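Long-range contacts in FAD-binding PCMH-type domain-containing protein (Gibberella zeae, PDB 6YJO), which binds FAD through a PCMH-type domain and is probably an oxygen-dependent FAD-linked oxidoreductase: residues Gly175-Ala179 / Ile384-Gly388; Val267-Lys271 / Gly389-Ala393; Gly184-Asp188 / Ser408-Arg413. All coordinates share one frame; numbering follows the deposited sequence.

Contacts 1 and 3 join loops of the FAD-binding part to the end of strand 380-386 and to the connection that follows it. Contact 2 joins the end of helix 252-268 to the start of that connection. Contact 1 is the one that touches the flavin, through the backbone of Tyr-176. Contact 3 lies next to it, centres about 12 Å apart, with the Leu-185 side chain about 7 Å from the FAD. The two meet where Gly-175 O bonds to Thr-186 N and where Phe-387 packs on Phe-410. Contact 2 is at the surface, its centre about 11 Å from that of contact 1. Phe-387 O and Ser-392 OG are hydrogen-bonded there. The centres of contacts 2 and 3 are about 16 Å apart; Ala-393 CB packs 3.8 Å from Gly-184 N.

Contact 1 (Gly175-Ala179 / Ile384-Gly388); sequences GYGFA and IDLFG. With FAD (flavin-adenine dinucleotide), chain C.
Tyr-176 of a flavin-binding loop meets the C-terminal end of strand 380-386 in a buried contact centred on the tyrosine ring. Its partners are Asp-385 and Leu-386, the last residues of the strand, and Phe-387 just after it. CG of Tyr-176 is anti to the backbone N (chi1 -175°), which carries the ring away from the cofactor and in among the three residues. Its CE2 lies 3.4 Å from CD1 of Phe-387. The two ring planes are 24° apart but slid past each other, with centroids 5.2 Å apart, so they barely overlap. On the CE1 side the neighbour is Asp-385, whose CG is 3.5 Å from CE1. That carboxylate is turned 55° from the ring, and its OD1 is held by Gln-276 of strand 273-280. The phenol OH reaches to 2.6 Å from Leu-386 O, which lies near the ring plane at its edge.

Strand 380-386 belongs to the seven-stranded antiparallel sheet, while the loop lies within the FAD-binding domain of this PCMH-type flavoprotein. The tyrosine thus has its backbone on the flavin and its side chain against the sheet. Tyr-176 N donates to FAD O2 at 3.2 Å, and FAD N3 donates to Tyr-176 O at 2.7 Å. These two bonds grip the pyrimidine end of the isoalloxazine. Phe-178 comes near Asp-385 more loosely, its CE1 being 4.5 Å from OD1.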
# COMPACT_ATOMS: atom_id res chain seq x y z
N GLY A 175 3.13 -3.18 1.07
CA GLY A 175 4.19 -2.20 1.12
C GLY A 175 5.20 -2.43 0.02
O GLY A 175 6.15 -3.19 0.20
N TYR A 176 4.98 -1.79 -1.13
CA TYR A 176 5.81 -1.99 -2.31
C TYR A 176 6.41 -0.66 -2.75
O TYR A 176 5.73 0.37 -2.73
CB TYR A 176 5.01 -2.61 -3.46
CG TYR A 176 5.85 -2.93 -4.67
CD1 TYR A 176 6.15 -1.96 -5.61
CD2 TYR A 176 6.36 -4.21 -4.86
CE1 TYR A 176 6.92 -2.25 -6.71
CE2 TYR A 176 7.14 -4.51 -5.96
CZ TYR A 176 7.42 -3.52 -6.88
OH TYR A 176 8.18 -3.80 -7.99
N GLY A 177 7.66 -0.71 -3.18
CA GLY A 177 8.34 0.48 -3.65
C GLY A 177 9.57 0.11 -4.45
O GLY A 177 9.76 -1.04 -4.84
N PHE A 178 10.42 1.11 -4.67
CA PHE A 178 11.59 0.97 -5.52
C PHE A 178 12.74 0.23 -4.85
O PHE A 178 13.82 0.14 -5.44
CB PHE A 178 12.05 2.35 -6.00
CG PHE A 178 11.17 2.95 -7.06
CD1 PHE A 178 10.75 2.18 -8.13
CD2 PHE A 178 10.77 4.27 -6.99
CE1 PHE A 178 9.94 2.71 -9.11
CE2 PHE A 178 9.95 4.81 -7.97
CZ PHE A 178 9.54 4.03 -9.03
N ALA A 179 12.54 -0.29 -3.64
CA ALA A 179 13.47 -1.21 -3.00
C ALA A 179 12.89 -2.60 -2.81
O ALA A 179 13.57 -3.47 -2.26
CB ALA A 179 13.91 -0.66 -1.64
N ILE A 384 2.86 0.34 -13.90
CA ILE A 384 3.06 -1.10 -13.98
C ILE A 384 4.43 -1.39 -13.38
O ILE A 384 5.46 -1.21 -14.05
CB ILE A 384 2.96 -1.62 -15.41
CG1 ILE A 384 1.86 -0.89 -16.18
CG2 ILE A 384 2.70 -3.12 -15.41
CD1 ILE A 384 1.61 -1.45 -17.56
N ASP A 385 4.46 -1.83 -12.13
CA ASP A 385 5.71 -2.21 -11.49
C ASP A 385 6.12 -3.61 -11.91
O ASP A 385 5.27 -4.49 -12.11
CB ASP A 385 5.56 -2.16 -9.97
CG ASP A 385 5.38 -0.75 -9.44
OD1 ASP A 385 6.36 0.01 -9.42
OD2 ASP A 385 4.24 -0.41 -9.05
N LEU A 386 7.42 -3.82 -12.07
CA LEU A 386 7.96 -5.16 -12.19
C LEU A 386 8.05 -5.74 -10.78
O LEU A 386 8.88 -5.31 -9.97
CB LEU A 386 9.31 -5.14 -12.89
CG LEU A 386 9.30 -4.50 -14.29
CD1 LEU A 386 10.57 -4.83 -15.05
CD2 LEU A 386 8.06 -4.92 -15.09
N PHE A 387 7.18 -6.71 -10.48
CA PHE A 387 6.84 -7.10 -9.12
C PHE A 387 7.49 -8.40 -8.68
O PHE A 387 8.06 -8.46 -7.58
CB PHE A 387 5.32 -7.22 -9.01
CG PHE A 387 4.82 -7.56 -7.64
CD1 PHE A 387 4.60 -6.58 -6.70
CD2 PHE A 387 4.56 -8.88 -7.30
CE1 PHE A 387 4.13 -6.89 -5.44
CE2 PHE A 387 4.09 -9.20 -6.04
CZ PHE A 387 3.88 -8.20 -5.11
N GLY A 388 7.38 -9.45 -9.49
CA GLY A 388 7.84 -10.77 -9.08
C GLY A 388 8.88 -11.38 -10.00
O GLY A 388 9.70 -10.67 -10.59
PA FAD C . -5.02 4.72 6.56
O1A FAD C . -6.25 5.22 5.90
O2A FAD C . -4.71 5.39 7.91
O5B FAD C . -5.08 3.15 6.74
C5B FAD C . -5.45 2.29 5.65
C4B FAD C . -5.96 0.98 6.20
O4B FAD C . -5.11 0.56 7.30
C3B FAD C . -7.38 1.03 6.76
O3B FAD C . -8.05 -0.20 6.56
C2B FAD C . -7.12 1.31 8.24
O2B FAD C . -8.20 0.88 9.06
C1B FAD C . -5.88 0.46 8.48
N9A FAD C . -5.07 0.90 9.62
C8A FAD C . -4.40 2.09 9.77
N7A FAD C . -3.76 2.20 10.91
C5A FAD C . -4.03 1.00 11.56
C6A FAD C . -3.64 0.49 12.81
N6A FAD C . -2.87 1.15 13.68
N1A FAD C . -4.08 -0.74 13.14
C2A FAD C . -4.85 -1.41 12.28
N3A FAD C . -5.28 -1.03 11.08
C4A FAD C . -4.83 0.19 10.77
N1 FAD C . 1.29 1.76 -1.80
C2 FAD C . 2.33 1.03 -2.29
O2 FAD C . 2.36 -0.21 -2.18
N3 FAD C . 3.38 1.66 -2.94
C4 FAD C . 3.49 3.03 -3.15
O4 FAD C . 4.47 3.48 -3.73
C4X FAD C . 2.39 3.79 -2.62
N5 FAD C . 2.41 5.09 -2.76
C5X FAD C . 1.35 5.82 -2.25
C6 FAD C . 1.34 7.20 -2.42
C7 FAD C . 0.32 7.99 -1.90
C7M FAD C . 0.37 9.48 -2.10
C8 FAD C . -0.76 7.37 -1.25
C8M FAD C . -1.89 8.18 -0.69
C9 FAD C . -0.77 5.99 -1.10
C9A FAD C . 0.28 5.21 -1.60
N10 FAD C . 0.30 3.81 -1.45
C10 FAD C . 1.33 3.07 -1.95
C1' FAD C . -0.82 3.11 -0.80
C2' FAD C . -0.60 2.84 0.68
O2' FAD C . 0.28 1.73 0.84
C3' FAD C . -1.95 2.50 1.31
O3' FAD C . -2.85 3.56 1.03
C4' FAD C . -1.91 2.29 2.83
O4' FAD C . -2.72 1.17 3.19
C5' FAD C . -2.38 3.52 3.56
O5' FAD C . -1.99 3.43 4.94
P FAD C . -2.22 4.63 5.92
O1P FAD C . -2.06 4.15 7.37
O2P FAD C . -1.38 5.78 5.50
O3P FAD C . -3.77 4.94 5.62

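Contact 2 (Val267-Lys271 / Gly389-Ala393); sequences VTAPK and GPNSA
CG of Asn-391 stands beside its own backbone N (chi1 -76°), and this turns the amide toward the chain that leaves helix 252-268. CG1 of Val-267 is anti to the backbone N (chi1 177°) and meets the ring of Pro-390. The motif on one side is a type I beta turn, Gly-389 to Ser-392, with a weak closing bond from Ser-392 N to Gly-389 O. On the other side is the C-terminal end of the helix, where Ala-269 is the first residue to leave helical angles. The contact therefore joins the end of that helix to the start of the long connection after strand 380-386, at the protein surface.

Asn-391 contributes more than any other residue. Its ND2 is 3.1 Å from Ala-269 O and 3.4 Å from Thr-268 O, so the amide sits among the carbonyls at the helix end. Arg-181 of helix 180-183 also reaches this place. It bonds to Pro-270 O, bonds weakly to Ala-269 O and touches the side chain of Asn-391. At the helix side of the turn, Pro-390 CD packs 3.9 Å from Val-267 CG1 and 3.7 Å from Val-267 O. The aliphatic base of Lys-271 closes the other end, with CB 3.1 Å from Asn-391 O.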
# COMPACT_ATOMS: atom_id res chain seq x y z
N VAL A 267 11.72 -10.98 -15.86
CA VAL A 267 12.09 -12.32 -15.42
C VAL A 267 13.60 -12.42 -15.22
O VAL A 267 14.07 -13.12 -14.32
CB VAL A 267 11.58 -13.37 -16.42
CG1 VAL A 267 12.02 -14.77 -16.01
CG2 VAL A 267 10.07 -13.28 -16.56
N THR A 268 14.38 -11.73 -16.06
CA THR A 268 15.81 -11.97 -16.15
C THR A 268 16.67 -10.90 -15.47
O THR A 268 17.82 -11.19 -15.14
CB THR A 268 16.24 -12.07 -17.62
OG1 THR A 268 15.85 -10.88 -18.31
CG2 THR A 268 15.60 -13.27 -18.29
N ALA A 269 16.14 -9.70 -15.25
CA ALA A 269 16.99 -8.61 -14.78
C ALA A 269 17.54 -8.93 -13.39
O ALA A 269 16.94 -9.68 -12.63
CB ALA A 269 16.20 -7.31 -14.75
N PRO A 270 18.71 -8.37 -13.04
CA PRO A 270 19.25 -8.59 -11.70
C PRO A 270 18.31 -8.08 -10.62
O PRO A 270 17.44 -7.24 -10.86
CB PRO A 270 20.57 -7.80 -11.71
CG PRO A 270 20.94 -7.71 -13.15
CD PRO A 270 19.64 -7.61 -13.89
N LYS A 271 18.51 -8.58 -9.40
CA LYS A 271 17.69 -8.16 -8.27
C LYS A 271 18.05 -6.75 -7.81
O LYS A 271 17.23 -6.11 -7.13
CB LYS A 271 17.82 -9.15 -7.12
CG LYS A 271 19.09 -9.02 -6.30
CD LYS A 271 19.21 -10.15 -5.30
CE LYS A 271 20.56 -10.14 -4.60
NZ LYS A 271 21.67 -10.35 -5.57
N GLY A 389 8.85 -12.70 -10.12
CA GLY A 389 9.81 -13.42 -10.93
C GLY A 389 10.92 -14.03 -10.10
O GLY A 389 11.01 -13.83 -8.89
N PRO A 390 11.81 -14.79 -10.75
CA PRO A 390 12.87 -15.49 -9.99
C PRO A 390 13.83 -14.56 -9.27
O PRO A 390 14.36 -14.93 -8.22
CB PRO A 390 13.59 -16.30 -11.07
CG PRO A 390 12.60 -16.43 -12.19
CD PRO A 390 11.82 -15.15 -12.18
N ASN A 391 14.06 -13.35 -9.79
CA ASN A 391 15.05 -12.44 -9.23
C ASN A 391 14.44 -11.36 -8.35
O ASN A 391 15.16 -10.47 -7.89
CB ASN A 391 15.86 -11.79 -10.36
CG ASN A 391 16.89 -12.74 -10.96
OD1 ASN A 391 17.61 -13.43 -10.24
ND2 ASN A 391 16.95 -12.79 -12.29
N SER A 392 13.13 -11.43 -8.09
CA SER A 392 12.49 -10.55 -7.13
C SER A 392 12.52 -11.19 -5.75
O SER A 392 12.28 -12.39 -5.60
CB SER A 392 11.04 -10.26 -7.54
OG SER A 392 10.36 -9.54 -6.53
N ALA A 393 12.83 -10.37 -4.73
CA ALA A 393 12.86 -10.87 -3.36
C ALA A 393 11.47 -11.15 -2.82
O ALA A 393 11.34 -11.84 -1.80
CB ALA A 393 13.59 -9.88 -2.46

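Contact 3 (Gly184-Asp188 / Ser408-Arg413); sequences GLTLD and SAFPHR
The backbones of Gly-184 to Asp-188 and Ser-408 to Arg-413 stay well apart, and side chains bridge the gap. The nearest CA atoms are those of Asp-188 and Ser-408, 8.3 Å apart. Gly-184 leaves helix 180-183 with positive phi, and the chain then enters a 3-10 segment. There Asp-188 N bonds to Leu-185 O, and Leu-185 N donates back to Asp-188 OD2. The second segment is irregular and belongs to the connection between strands 380-386 and 417-423.

Arg-413, extended from CG to NE, meets Asp-188 from the opposite direction in a salt bridge. Its NH2 is 2.6 Å from OD1, nearly along the C-O axis. The bond is bent (134°), with OD1 tilted 24° from the guanidinium plane. NH1 adds weak bonds to OD1 and OD2. The two planes are 42° apart. Two leucines pack beside the ion pair. Leu-185 CD1 lies over one face of the Phe-410 ring in a CH-pi contact, 3.9 Å from the centroid. Leu-187 CD1 sits 3.4 Å from Arg-413 NH2, at the guanidinium edge.

Arg-413 NH1 also bonds to Val-394 O. With the buried carboxylate gripped by the arginine and by Leu-185 N, Asp-188 is probably kept ionised.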
# COMPACT_ATOMS: atom_id res chain seq x y z
N GLY A 184 12.30 -6.74 -0.72
CA GLY A 184 11.02 -7.33 -0.39
C GLY A 184 9.95 -6.30 -0.05
O GLY A 184 10.21 -5.10 0.08
N LEU A 185 8.72 -6.80 0.08
CA LEU A 185 7.64 -5.99 0.61
C LEU A 185 7.96 -5.57 2.04
O LEU A 185 8.75 -6.21 2.74
CB LEU A 185 6.32 -6.77 0.59
CG LEU A 185 5.81 -7.32 -0.74
CD1 LEU A 185 4.62 -8.23 -0.48
CD2 LEU A 185 5.44 -6.21 -1.72
N THR A 186 7.33 -4.48 2.48
CA THR A 186 7.51 -4.04 3.86
C THR A 186 7.13 -5.14 4.84
O THR A 186 7.79 -5.33 5.86
CB THR A 186 6.68 -2.79 4.13
OG1 THR A 186 6.83 -1.86 3.05
CG2 THR A 186 7.13 -2.13 5.43
N LEU A 187 6.06 -5.89 4.54
CA LEU A 187 5.65 -6.96 5.45
C LEU A 187 6.58 -8.16 5.40
O LEU A 187 6.50 -9.02 6.29
CB LEU A 187 4.21 -7.40 5.15
CG LEU A 187 3.83 -7.95 3.78
CD1 LEU A 187 4.40 -9.34 3.52
CD2 LEU A 187 2.31 -7.99 3.67
N ASP A 188 7.46 -8.25 4.39
CA ASP A 188 8.42 -9.35 4.36
C ASP A 188 9.47 -9.19 5.45
O ASP A 188 10.06 -10.18 5.90
CB ASP A 188 9.08 -9.43 2.99
CG ASP A 188 8.13 -9.90 1.90
OD1 ASP A 188 7.08 -10.50 2.24
OD2 ASP A 188 8.42 -9.67 0.71
N SER A 408 2.74 -15.70 5.77
CA SER A 408 2.04 -14.50 5.34
C SER A 408 0.81 -14.86 4.52
O SER A 408 0.86 -15.76 3.67
CB SER A 408 2.96 -13.58 4.52
OG SER A 408 2.28 -12.42 4.10
N ALA A 409 -0.28 -14.14 4.78
CA ALA A 409 -1.51 -14.34 4.03
C ALA A 409 -1.48 -13.71 2.64
O ALA A 409 -2.31 -14.06 1.80
CB ALA A 409 -2.70 -13.79 4.82
N PHE A 410 -0.54 -12.80 2.39
CA PHE A 410 -0.42 -12.15 1.09
C PHE A 410 -0.32 -13.20 -0.01
O PHE A 410 0.58 -14.05 0.03
CB PHE A 410 0.80 -11.24 1.06
CG PHE A 410 0.95 -10.46 -0.22
CD1 PHE A 410 0.27 -9.26 -0.41
CD2 PHE A 410 1.78 -10.92 -1.24
CE1 PHE A 410 0.41 -8.55 -1.58
CE2 PHE A 410 1.92 -10.20 -2.41
CZ PHE A 410 1.23 -9.01 -2.58
N PRO A 411 -1.20 -13.17 -1.02
CA PRO A 411 -1.33 -14.31 -1.93
C PRO A 411 -0.62 -14.16 -3.27
O PRO A 411 -0.60 -15.12 -4.05
CB PRO A 411 -2.84 -14.39 -2.13
CG PRO A 411 -3.25 -12.93 -2.15
CD PRO A 411 -2.30 -12.20 -1.21
N HIS A 412 -0.05 -13.00 -3.57
CA HIS A 412 0.33 -12.65 -4.93
C HIS A 412 1.83 -12.79 -5.20
O HIS A 412 2.32 -12.23 -6.19
CB HIS A 412 -0.13 -11.22 -5.25
CG HIS A 412 -1.60 -11.01 -5.08
ND1 HIS A 412 -2.55 -11.78 -5.73
CD2 HIS A 412 -2.30 -10.12 -4.33
CE1 HIS A 412 -3.76 -11.37 -5.38
NE2 HIS A 412 -3.63 -10.37 -4.54
N ARG A 413 2.56 -13.53 -4.37
CA ARG A 413 3.98 -13.72 -4.65
C ARG A 413 4.22 -14.43 -5.97
O ARG A 413 5.32 -14.33 -6.53
CB ARG A 413 4.65 -14.49 -3.50
CG ARG A 413 4.70 -13.69 -2.22
CD ARG A 413 5.37 -14.44 -1.08
NE ARG A 413 5.03 -13.83 0.19
CZ ARG A 413 5.46 -12.64 0.58
NH1 ARG A 413 6.27 -11.93 -0.20
NH2 ARG A 413 5.10 -12.15 1.76